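PDB 4FT6: probable porin from Pseudomonas aeruginosa, which forms an outer-membrane beta-barrel of the OprD porin family that probably lets small solutes pass into the periplasm. Local coordinates for residues Leu253-Phe257 and Pro288-Asp292. Residues are numbered along the deposited sequence; the frame is centred on the assembly and turned at random.
Sequences LTGFF and PLVND
Thr254, on the lumen side of strand 249-261 in the OprD-family beta-barrel, meets Leu289 and Val290 of the long loop between strands 264-274 and 304-313, which folds inward against the barrel wall. Its hydroxyl takes the one hydrogen bond between the two segments: Val290 N donates to Thr254 OG1 at 3.0 Å, with an N-H...O angle of 155°. A chi1 of 170° puts OG1 opposite Thr254's own backbone N, where it meets Val290 N, and leaves CG2 to face Leu289. There Thr254 CG2 packs on Leu289 CD2 at 3.7 Å, methyl against methyl, the two side chains crossing at a slant. The threonine's oxygen thus serves Val290 N and its methyl serves Leu289, both within the same turn.

Gly255 adds little, its carbonyl O lying 4.0 Å from Val290 CG1. The bond from CA to CB of Phe256 again points toward the loop; its CB lies 4.0 Å from Val290 CG2, and the ring is met obliquely by the same methyl.

The loop presents these groups from a type I beta turn, Leu289 to Asp292, closed by the bond from Asp292 N to Leu289 O. From strand 304-313, Gln307 NE2 bonds both Val290 O and Asn291 OD1; from strand 264-274, Gln271 OE1 accepts from Asn291 N, so the turn is tied to both of these strands as well. The other methyl of the valine, Val290 CG1, rests 3.4 Å from Thr254 OG1, beside the hydrogen bond.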
# COMPACT_ATOMS: atom_id res chain seq x y z
N LEU A 253 0.84 17.02 -4.43
CA LEU A 253 2.24 16.92 -4.86
C LEU A 253 3.07 16.15 -3.84
O LEU A 253 2.86 16.27 -2.63
CB LEU A 253 2.82 18.31 -5.06
CG LEU A 253 4.31 18.50 -5.36
CD1 LEU A 253 4.63 18.26 -6.83
CD2 LEU A 253 4.74 19.89 -4.96
N THR A 254 4.03 15.37 -4.35
CA THR A 254 4.94 14.61 -3.51
C THR A 254 6.25 14.48 -4.27
O THR A 254 6.27 14.52 -5.50
CB THR A 254 4.40 13.18 -3.19
OG1 THR A 254 5.43 12.41 -2.57
CG2 THR A 254 3.96 12.47 -4.46
N GLY A 255 7.34 14.34 -3.53
CA GLY A 255 8.64 14.18 -4.16
C GLY A 255 9.67 13.93 -3.08
O GLY A 255 9.49 14.30 -1.92
N PHE A 256 10.77 13.28 -3.44
CA PHE A 256 11.85 13.13 -2.49
C PHE A 256 13.18 13.06 -3.20
O PHE A 256 13.25 12.95 -4.43
CB PHE A 256 11.67 11.86 -1.67
CG PHE A 256 11.77 10.59 -2.48
CD1 PHE A 256 13.02 10.08 -2.84
CD2 PHE A 256 10.63 9.88 -2.85
CE1 PHE A 256 13.13 8.92 -3.59
CE2 PHE A 256 10.74 8.70 -3.60
CZ PHE A 256 11.99 8.22 -3.97
N PHE A 257 14.24 13.08 -2.40
CA PHE A 257 15.58 12.90 -2.89
C PHE A 257 16.27 12.00 -1.88
O PHE A 257 16.11 12.18 -0.67
CB PHE A 257 16.31 14.23 -2.96
CG PHE A 257 17.80 14.08 -3.09
CD1 PHE A 257 18.37 13.83 -4.33
CD2 PHE A 257 18.62 14.17 -1.98
CE1 PHE A 257 19.74 13.70 -4.45
CE2 PHE A 257 19.99 14.03 -2.10
CZ PHE A 257 20.55 13.79 -3.33
N PRO A 288 1.21 6.29 -3.22
CA PRO A 288 2.67 6.41 -3.31
C PRO A 288 3.18 7.74 -2.75
O PRO A 288 4.35 8.05 -2.99
CB PRO A 288 2.92 6.39 -4.82
CG PRO A 288 1.63 7.04 -5.40
CD PRO A 288 0.52 6.50 -4.51
N LEU A 289 2.34 8.51 -2.05
CA LEU A 289 2.81 9.78 -1.45
C LEU A 289 3.93 9.49 -0.45
O LEU A 289 3.87 8.50 0.28
CB LEU A 289 1.68 10.55 -0.76
CG LEU A 289 0.42 10.80 -1.58
CD1 LEU A 289 -0.64 11.48 -0.73
CD2 LEU A 289 0.72 11.61 -2.81
N VAL A 290 4.94 10.35 -0.44
CA VAL A 290 6.13 10.13 0.38
C VAL A 290 5.86 10.08 1.89
O VAL A 290 6.50 9.32 2.61
CB VAL A 290 7.26 11.16 0.07
CG1 VAL A 290 6.82 12.59 0.48
CG2 VAL A 290 8.59 10.73 0.70
N ASN A 291 4.90 10.89 2.34
CA ASN A 291 4.50 10.89 3.75
C ASN A 291 3.36 9.94 4.05
O ASN A 291 2.65 10.14 5.05
CB ASN A 291 4.10 12.28 4.22
CG ASN A 291 5.29 13.12 4.61
OD1 ASN A 291 6.38 12.60 4.88
ND2 ASN A 291 5.09 14.44 4.66
N ASP A 292 3.13 8.94 3.20
CA ASP A 292 2.15 7.92 3.53
C ASP A 292 2.89 6.92 4.41
O ASP A 292 3.49 5.96 3.93
CB ASP A 292 1.59 7.22 2.29
CG ASP A 292 0.41 6.32 2.61
OD1 ASP A 292 0.31 5.84 3.77
OD2 ASP A 292 -0.41 6.09 1.70